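Local structure of Thiol:disulfide interchange protein DsbA (Neisseria meningitidis MC58, 3HZ8) at residues 17-22 / 148-153; 61-64 / 69-72; 75-80 / 141-146. The protein probably acts as a periplasmic thiol-disulfide oxidoreductase of the thioredoxin family, exchanging disulfide bonds with substrate proteins through a redox-active cysteine pair. The protein carries 1 engineered substitution. One frame throughout, in Å; residues are numbered along the deposited sequence.

Interaction 1: 17-22 / 148-153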
loop_
_atom_site.group_PDB
_atom_site.type_symbol
_atom_site.label_atom_id
_atom_site.label_comp_id
_atom_site.label_asym_id
_atom_site.label_seq_id
_atom_site.Cartn_x
_atom_site.Cartn_y
_atom_site.Cartn_z
ATOM N N PRO A 17 -6.934 -12.508 -10.498
ATOM C CA PRO A 17 -7.230 -11.218 -9.891
ATOM C C PRO A 17 -7.209 -11.253 -8.361
ATOM O O PRO A 17 -7.508 -12.280 -7.743
ATOM C CB PRO A 17 -8.639 -10.901 -10.410
ATOM C CG PRO A 17 -9.260 -12.248 -10.691
ATOM C CD PRO A 17 -8.103 -13.096 -11.183
ATOM N N ILE A 18 -6.829 -10.127 -7.757
ATOM C CA ILE A 18 -6.845 -9.997 -6.299
ATOM C C ILE A 18 -8.221 -9.509 -5.852
ATOM O O ILE A 18 -8.678 -8.473 -6.305
ATOM C CB ILE A 18 -5.755 -9.020 -5.809
ATOM C CG1 ILE A 18 -4.388 -9.473 -6.336
ATOM C CG2 ILE A 18 -5.787 -8.870 -4.271
ATOM C CD1 ILE A 18 -3.212 -8.561 -5.975
ATOM N N PRO A 19 -8.910 -10.283 -4.991
ATOM C CA PRO A 19 -10.213 -9.767 -4.545
ATOM C C PRO A 19 -10.102 -8.391 -3.881
ATOM O O PRO A 19 -9.196 -8.150 -3.065
ATOM C CB PRO A 19 -10.668 -10.812 -3.527
ATOM C CG PRO A 19 -9.991 -12.077 -3.974
ATOM C CD PRO A 19 -8.634 -11.626 -4.450
ATOM N N GLN A 20 -11.008 -7.489 -4.246
ATOM C CA GLN A 20 -11.045 -6.152 -3.664
ATOM C C GLN A 20 -11.637 -6.204 -2.268
ATOM O O GLN A 20 -12.485 -7.055 -1.985
ATOM C CB GLN A 20 -11.911 -5.226 -4.509
ATOM C CG GLN A 20 -11.346 -4.898 -5.877
ATOM C CD GLN A 20 -11.982 -3.646 -6.472
ATOM O OE1 GLN A 20 -11.460 -3.061 -7.414
ATOM N NE2 GLN A 20 -13.110 -3.218 -5.900
ATOM N N GLN A 21 -11.198 -5.299 -1.400
ATOM C CA GLN A 21 -11.797 -5.201 -0.065
ATOM C C GLN A 21 -13.250 -4.743 -0.112
ATOM O O GLN A 21 -14.075 -5.251 0.649
ATOM C CB GLN A 21 -10.991 -4.271 0.818
ATOM C CG GLN A 21 -9.595 -4.759 1.123
ATOM C CD GLN A 21 -8.804 -3.751 1.917
ATOM O OE1 GLN A 21 -9.077 -2.546 1.855
ATOM N NE2 GLN A 21 -7.826 -4.237 2.690
ATOM N N GLN A 22 -13.551 -3.772 -0.986
ATOM C CA GLN A 22 -14.907 -3.224 -1.129
ATOM C C GLN A 22 -15.481 -3.477 -2.524
ATOM O O GLN A 22 -14.941 -3.001 -3.517
ATOM C CB GLN A 22 -14.914 -1.724 -0.812
ATOM C CG GLN A 22 -14.379 -1.386 0.577
ATOM C CD GLN A 22 -14.388 0.089 0.863
ATOM O OE1 GLN A 22 -15.390 0.770 0.641
ATOM N NE2 GLN A 22 -13.271 0.600 1.365
ATOM N N GLU A 148 2.481 -14.272 -1.138
ATOM C CA GLU A 148 2.765 -15.617 -1.628
ATOM C C GLU A 148 1.774 -16.067 -2.700
ATOM O O GLU A 148 2.186 -16.563 -3.750
ATOM C CB GLU A 148 2.799 -16.603 -0.452
ATOM C CG GLU A 148 4.024 -16.374 0.480
ATOM C CD GLU A 148 3.893 -17.035 1.851
ATOM O OE1 GLU A 148 2.977 -17.864 2.044
ATOM O OE2 GLU A 148 4.712 -16.713 2.751
ATOM N N THR A 149 0.482 -15.894 -2.434
ATOM C CA THR A 149 -0.550 -16.304 -3.386
ATOM C C THR A 149 -0.395 -15.600 -4.726
ATOM O O THR A 149 -0.512 -16.234 -5.783
ATOM C CB THR A 149 -1.972 -16.052 -2.830
ATOM O OG1 THR A 149 -2.147 -16.790 -1.615
ATOM C CG2 THR A 149 -3.049 -16.469 -3.831
ATOM N N PHE A 150 -0.132 -14.289 -4.687
ATOM C CA PHE A 150 -0.076 -13.501 -5.920
ATOM C C PHE A 150 1.343 -13.266 -6.426
ATOM O O PHE A 150 1.557 -12.558 -7.416
ATOM C CB PHE A 150 -0.912 -12.221 -5.785
ATOM C CG PHE A 150 -2.371 -12.512 -5.586
ATOM C CD1 PHE A 150 -3.149 -12.926 -6.669
ATOM C CD2 PHE A 150 -2.949 -12.457 -4.327
ATOM C CE1 PHE A 150 -4.475 -13.237 -6.494
ATOM C CE2 PHE A 150 -4.289 -12.767 -4.149
ATOM C CZ PHE A 150 -5.055 -13.165 -5.237
ATOM N N GLN A 151 2.300 -13.912 -5.760
ATOM C CA GLN A 151 3.721 -13.869 -6.152
ATOM C C GLN A 151 4.220 -12.438 -6.393
ATOM O O GLN A 151 4.813 -12.108 -7.429
ATOM C CB GLN A 151 3.985 -14.807 -7.336
ATOM C CG GLN A 151 3.570 -16.252 -7.022
ATOM C CD GLN A 151 3.706 -17.161 -8.214
ATOM O OE1 GLN A 151 2.941 -17.058 -9.175
ATOM N NE2 GLN A 151 4.688 -18.059 -8.164
ATOM N N ILE A 152 3.940 -11.581 -5.415
ATOM C CA ILE A 152 4.399 -10.201 -5.477
ATOM C C ILE A 152 5.885 -10.209 -5.108
ATOM O O ILE A 152 6.222 -10.334 -3.928
ATOM C CB ILE A 152 3.585 -9.284 -4.508
ATOM C CG1 ILE A 152 2.073 -9.441 -4.734
ATOM C CG2 ILE A 152 4.051 -7.811 -4.592
ATOM C CD1 ILE A 152 1.563 -9.064 -6.132
ATOM N N ASP A 153 6.762 -10.097 -6.109
ATOM C CA ASP A 153 8.201 -10.238 -5.873
ATOM C C ASP A 153 8.977 -8.943 -6.078
ATOM O O ASP A 153 10.207 -8.939 -6.029
ATOM C CB ASP A 153 8.796 -11.389 -6.705
ATOM C CG ASP A 153 8.624 -11.197 -8.211
ATOM O OD1 ASP A 153 8.047 -10.182 -8.650
ATOM O OD2 ASP A 153 9.070 -12.093 -8.968
#

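Interaction 2: 61-64 / 69-72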
loop_
_atom_site.group_PDB
_atom_site.type_symbol
_atom_site.label_atom_id
_atom_site.label_comp_id
_atom_site.label_asym_id
_atom_site.label_seq_id
_atom_site.Cartn_x
_atom_site.Cartn_y
_atom_site.Cartn_z
ATOM N N THR A 61 -3.324 -0.353 0.934
ATOM C CA THR A 61 -1.893 -0.669 0.949
ATOM C C THR A 61 -1.621 -1.962 1.706
ATOM O O THR A 61 -2.288 -2.259 2.697
ATOM C CB THR A 61 -1.051 0.497 1.501
ATOM O OG1 THR A 61 -1.382 0.716 2.872
ATOM C CG2 THR A 61 -1.332 1.771 0.719
ATOM N N GLU A 62 -0.666 -2.738 1.205
ATOM C CA GLU A 62 -0.287 -4.010 1.832
ATOM C C GLU A 62 1.237 -4.109 1.832
ATOM O O GLU A 62 1.873 -3.863 0.797
ATOM C CB GLU A 62 -0.868 -5.189 1.041
ATOM C CG GLU A 62 -2.401 -5.146 0.813
ATOM C CD GLU A 62 -3.231 -5.390 2.089
ATOM O OE1 GLU A 62 -2.654 -5.758 3.136
ATOM O OE2 GLU A 62 -4.473 -5.217 2.041
ATOM N N HIS A 63 1.817 -4.438 2.984
ATOM C CA HIS A 63 3.279 -4.577 3.097
ATOM C C HIS A 63 3.665 -5.988 2.699
ATOM O O HIS A 63 3.057 -6.952 3.176
ATOM C CB HIS A 63 3.716 -4.303 4.543
ATOM C CG HIS A 63 5.172 -4.000 4.717
ATOM N ND1 HIS A 63 6.172 -4.935 4.545
ATOM C CD2 HIS A 63 5.791 -2.861 5.107
ATOM C CE1 HIS A 63 7.346 -4.368 4.769
ATOM N NE2 HIS A 63 7.142 -3.116 5.135
ATOM N N VAL A 64 4.659 -6.128 1.822
ATOM C CA VAL A 64 5.111 -7.471 1.437
ATOM C C VAL A 64 5.760 -8.201 2.619
ATOM O O VAL A 64 6.276 -7.570 3.550
ATOM C CB VAL A 64 6.091 -7.463 0.218
ATOM C CG1 VAL A 64 5.357 -7.019 -1.048
ATOM C CG2 VAL A 64 7.354 -6.628 0.485
ATOM N N GLU A 69 11.352 -12.403 9.280
ATOM C CA GLU A 69 11.733 -11.191 9.997
ATOM C C GLU A 69 10.932 -9.975 9.539
ATOM O O GLU A 69 10.884 -8.963 10.231
ATOM C CB GLU A 69 13.224 -10.919 9.809
ATOM C CG GLU A 69 14.132 -11.934 10.489
ATOM C CD GLU A 69 14.452 -13.146 9.614
ATOM O OE1 GLU A 69 13.887 -13.284 8.501
ATOM O OE2 GLU A 69 15.286 -13.972 10.043
ATOM N N MET A 70 10.309 -10.090 8.373
ATOM C CA MET A 70 9.586 -8.967 7.759
ATOM C C MET A 70 8.146 -8.844 8.259
ATOM O O MET A 70 7.503 -7.817 8.044
ATOM C CB MET A 70 9.649 -9.084 6.229
ATOM C CG MET A 70 9.270 -7.822 5.455
ATOM S SD MET A 70 9.511 -7.961 3.665
ATOM C CE MET A 70 11.318 -8.059 3.540
ATOM N N LEU A 71 7.656 -9.886 8.932
ATOM C CA LEU A 71 6.299 -9.870 9.477
ATOM C C LEU A 71 6.078 -8.703 10.439
ATOM O O LEU A 71 5.005 -8.139 10.469
ATOM C CB LEU A 71 5.939 -11.214 10.136
ATOM C CG LEU A 71 4.456 -11.450 10.457
ATOM C CD1 LEU A 71 3.604 -11.428 9.200
ATOM C CD2 LEU A 71 4.273 -12.765 11.205
ATOM N N THR A 72 7.109 -8.343 11.207
ATOM C CA THR A 72 7.010 -7.206 12.134
ATOM C C THR A 72 6.701 -5.893 11.407
ATOM O O THR A 72 5.902 -5.069 11.881
ATOM C CB THR A 72 8.295 -7.082 12.989
ATOM O OG1 THR A 72 8.428 -8.254 13.810
ATOM C CG2 THR A 72 8.254 -5.818 13.884
#

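Interaction 3: 75-80 / 141-146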
loop_
_atom_site.group_PDB
_atom_site.type_symbol
_atom_site.label_atom_id
_atom_site.label_comp_id
_atom_site.label_asym_id
_atom_site.label_seq_id
_atom_site.Cartn_x
_atom_site.Cartn_y
_atom_site.Cartn_z
ATOM N N ARG A 75 3.122 -5.978 10.411
ATOM C CA ARG A 75 2.297 -5.651 11.577
ATOM C C ARG A 75 2.280 -4.142 11.860
ATOM O O ARG A 75 1.239 -3.588 12.250
ATOM C CB ARG A 75 2.770 -6.418 12.813
ATOM C CG ARG A 75 1.688 -6.490 13.880
ATOM C CD ARG A 75 2.029 -7.420 15.035
ATOM N NE ARG A 75 0.868 -7.523 15.908
ATOM C CZ ARG A 75 0.829 -8.213 17.045
ATOM N NH1 ARG A 75 1.901 -8.870 17.465
ATOM N NH2 ARG A 75 -0.294 -8.232 17.764
ATOM N N LEU A 76 3.425 -3.483 11.673
ATOM C CA LEU A 76 3.477 -2.013 11.724
ATOM C C LEU A 76 2.561 -1.376 10.680
ATOM O O LEU A 76 1.829 -0.437 11.000
ATOM C CB LEU A 76 4.911 -1.501 11.545
ATOM C CG LEU A 76 5.089 0.022 11.483
ATOM C CD1 LEU A 76 4.450 0.719 12.681
ATOM C CD2 LEU A 76 6.543 0.398 11.320
ATOM N N ALA A 77 2.633 -1.850 9.433
ATOM C CA ALA A 77 1.773 -1.309 8.370
ATOM C C ALA A 77 0.300 -1.474 8.755
ATOM O O ALA A 77 -0.511 -0.536 8.598
ATOM C CB ALA A 77 2.068 -1.990 7.043
ATOM N N ALA A 78 -0.036 -2.655 9.274
ATOM C CA ALA A 78 -1.386 -2.943 9.750
ATOM C C ALA A 78 -1.780 -1.934 10.827
ATOM O O ALA A 78 -2.850 -1.336 10.756
ATOM C CB ALA A 78 -1.451 -4.354 10.285
ATOM N N ALA A 79 -0.898 -1.721 11.801
ATOM C CA ALA A 79 -1.187 -0.809 12.908
ATOM C C ALA A 79 -1.422 0.635 12.445
ATOM O O ALA A 79 -2.288 1.338 12.989
ATOM C CB ALA A 79 -0.049 -0.862 13.915
ATOM N N VAL A 80 -0.637 1.087 11.466
ATOM C CA VAL A 80 -0.783 2.436 10.905
ATOM C C VAL A 80 -2.143 2.548 10.233
ATOM O O VAL A 80 -2.851 3.541 10.403
ATOM C CB VAL A 80 0.346 2.750 9.886
ATOM C CG1 VAL A 80 0.018 3.999 9.029
ATOM C CG2 VAL A 80 1.670 2.903 10.600
ATOM N N ASP A 141 -0.633 -11.334 8.818
ATOM C CA ASP A 141 -0.740 -12.684 8.279
ATOM C C ASP A 141 -1.344 -12.683 6.880
ATOM O O ASP A 141 -0.925 -13.433 5.989
ATOM C CB ASP A 141 -1.630 -13.514 9.202
ATOM C CG ASP A 141 -1.011 -13.745 10.556
ATOM O OD1 ASP A 141 0.177 -13.411 10.733
ATOM O OD2 ASP A 141 -1.711 -14.269 11.445
ATOM N N LYS A 142 -2.360 -11.839 6.712
ATOM C CA LYS A 142 -3.029 -11.681 5.415
ATOM C C LYS A 142 -2.057 -11.070 4.387
ATOM O O LYS A 142 -2.053 -11.465 3.226
ATOM C CB LYS A 142 -4.301 -10.834 5.562
ATOM C CG LYS A 142 -5.068 -10.530 4.269
ATOM C CD LYS A 142 -5.684 -11.756 3.635
ATOM C CE LYS A 142 -6.504 -11.393 2.391
ATOM N NZ LYS A 142 -6.967 -12.629 1.707
ATOM N N MET A 143 -1.237 -10.108 4.812
ATOM C CA MET A 143 -0.231 -9.537 3.901
ATOM C C MET A 143 0.747 -10.601 3.403
ATOM O O MET A 143 1.108 -10.624 2.220
ATOM C CB MET A 143 0.503 -8.377 4.577
ATOM C CG MET A 143 -0.405 -7.203 4.895
ATOM S SD MET A 143 0.488 -5.874 5.713
ATOM C CE MET A 143 -0.861 -4.813 6.270
ATOM N N GLN A 144 1.184 -11.488 4.294
ATOM C CA GLN A 144 2.048 -12.569 3.855
ATOM C C GLN A 144 1.353 -13.497 2.865
ATOM O O GLN A 144 1.944 -13.874 1.854
ATOM C CB GLN A 144 2.589 -13.382 5.034
ATOM C CG GLN A 144 3.602 -14.414 4.598
ATOM C CD GLN A 144 4.260 -15.134 5.754
ATOM O OE1 GLN A 144 4.158 -14.716 6.906
ATOM N NE2 GLN A 144 4.943 -16.223 5.443
ATOM N N GLU A 145 0.104 -13.858 3.180
ATOM C CA GLU A 145 -0.703 -14.682 2.289
ATOM C C GLU A 145 -0.847 -14.060 0.899
ATOM O O GLU A 145 -0.703 -14.750 -0.086
ATOM C CB GLU A 145 -2.073 -14.962 2.916
ATOM C CG GLU A 145 -2.975 -15.884 2.087
ATOM C CD GLU A 145 -4.030 -15.126 1.286
ATOM O OE1 GLU A 145 -4.926 -14.516 1.916
ATOM O OE2 GLU A 145 -3.967 -15.142 0.026
ATOM N N LEU A 146 -1.131 -12.761 0.827
ATOM C CA LEU A 146 -1.235 -12.088 -0.472
ATOM C C LEU A 146 0.084 -12.128 -1.232
ATOM O O LEU A 146 0.111 -12.385 -2.433
ATOM C CB LEU A 146 -1.684 -10.637 -0.311
ATOM C CG LEU A 146 -3.096 -10.418 0.231
ATOM C CD1 LEU A 146 -3.295 -8.957 0.591
ATOM C CD2 LEU A 146 -4.149 -10.868 -0.791
#

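Interaction 1: 17-22 / 148-153
The Phe-150 ring, just past a helix end, lies against the Ile-18 side chain of a loop distant in sequence. The CG1 methylene of Ile-18 sits almost exactly above the middle of the Phe-150 ring: CG1 is 3.6 Å from the ring centroid and only 6° off the ring normal, a CH-pi contact over the face. Two torsions on the isoleucine arrange this. CG1 lies beside the backbone N (chi1 -55°), and an extended second torsion carries CD1 on past the ring centre, 4.1 Å from Phe-150 CG. The other branch diverges, so that Ile-18 CG2 reaches the rim at Phe-150 CE2, 4.2 Å away. On the opposite face of the ring lies Thr-149 CG2, displaced toward the rim, and the ring is thus held between two aliphatic groups.

The outer end of the ring meets a carbonyl oxygen and a proline ring of the loop. Pro-17 O approaches Phe-150 CE1 obliquely at 3.4 Å, while the prolyl carbon Pro-19 CD lies 4.0 Å from Phe-150 CZ. Phe-150 leaves helical geometry at the end of helix 134-149, and the chain then turns through a Schellman motif whose C-prime residue is Gln-151, with positive phi. Ile-152 N reaches back to Thr-147 O there, and Gln-151 N bonds weakly to Glu-148 O. On the loop side, Ile-18 also packs on Leu-29 and Phe-31 of strand 26-32, and its backbone is hydrogen-bonded to Gly-162.

No hydrogen bond crosses between the two segments. The contact of the helix end with the loop between strands 11-13 and 26-32 is therefore apolar and CH-pi in character, and the ring's placement depends on the isoleucine over one face and Thr-149 CG2 on the other.

Interaction 2: 61-64 / 69-72
Met-70 reaches toward Val-64 and His-63 with a chain that can be traced atom by atom. Its CB points at segment 61-64, and CG is placed anti to the backbone N (chi1 -165°), which brings the thioether to the carbonyl of Val-64. Met-70 CG is the first atom to touch: it lies 3.6 Å from Val-64 O and 4.0 Å from His-63 CE1, approaching the imidazole obliquely. The sulfur follows, with Met-70 SD 3.3 Å from Val-64 O. That oxygen stands nearly in line with the extension of the CE-SD bond, the direction in which a thioether sulfur is expected to be electron-poor, so a mild sulfur-carbonyl attraction is plausible. The turn about the CG-SD bond (chi3 -68°) leaves CE on the side of the sulfur away from Val-64 O.

Strand 57-63 ends here, and the chain passes into helix 71-83, the start of the helical insertion that distinguishes DsbA proteins from plain thioredoxin; the methionine packs the start of this departing chain against the strand end. Seen from the ring, Met-70 SD is at the edge of His-63, 5.3 Å from its centroid, a Met-aromatic contact. The imidazole is itself fixed in rotation. His-63 ND1 donates to Val-64 O over 2.8 Å, nearly in the ring plane and on a lone pair in the carbonyl plane, and Phe-32 meets the ring edge-to-face. Val-64 O thus faces both an N-H and a sulfur.

Val-64 runs alongside the methionine, its CG2 4.1 Å from Met-70 SD, and the methionine side chain also packs on Phe-35.

Interaction 3: 75-80 / 141-146
Met-143 faces Ala-77 and Ala-78 end-on, one long unbranched side chain reaching across to two short ones. The closest alpha carbons, Ala-78 CA and Met-143 CA, are 8.9 Å apart, and the methionine crosses the space between them. Its CG lies beside the backbone N (chi1 -64°), and beyond it the chain is fully extended, with chi2 at 179° and chi3 near trans, so that the CE methyl is driven straight at the opposing helix.

The two alanine methyls diverge from their helix at nearly a right angle to each other, and Met-143 CE enters the angle between them. It lies 4.1 Å from Ala-77 CB and equally 4.1 Å from Ala-78 CB. The alanine side chains are short, and the methyl also comes near the backbone, where Met-143 CE is 3.8 Å from Ala-78 N.

Helix 71-83 belongs to the helical insertion of the DsbA fold, and helix 134-149 leads from that insertion back into the thioredoxin domain. Nearby, Arg-75 bonds to Ser-136 OG and Ser-133 O and makes a cation-pi contact with Tyr-131, adding polar ties to helix 134-149 and to the residues just before it.

With no hydrogen bond or salt bridge across the segments, the methionine-alanine contact is apolar, and rests on the shape of an extended thioether chain ending between two small methyls.

How the interactions relate
Interactions 2 and 3 are near neighbours, with centres about 5 Å apart, and both use helix 71-83. Met-143 packs against the strand end, its CB 3.2 Å from His-63 O, while His-63 CB lies 3.8 Å from Ala-77 CB. Interaction 1 is more remote, its centre about 14 Å from that of interaction 2 and 13 Å from that of interaction 3, yet it shares helix 134-149 with interaction 3 and reaches interaction 2 where Ile-152 CG2 meets Val-64 CG1 at 3.9 Å. In interaction 2 the Val-64 side chain lies near the Cys-36 and Cys-39 disulfide without touching it.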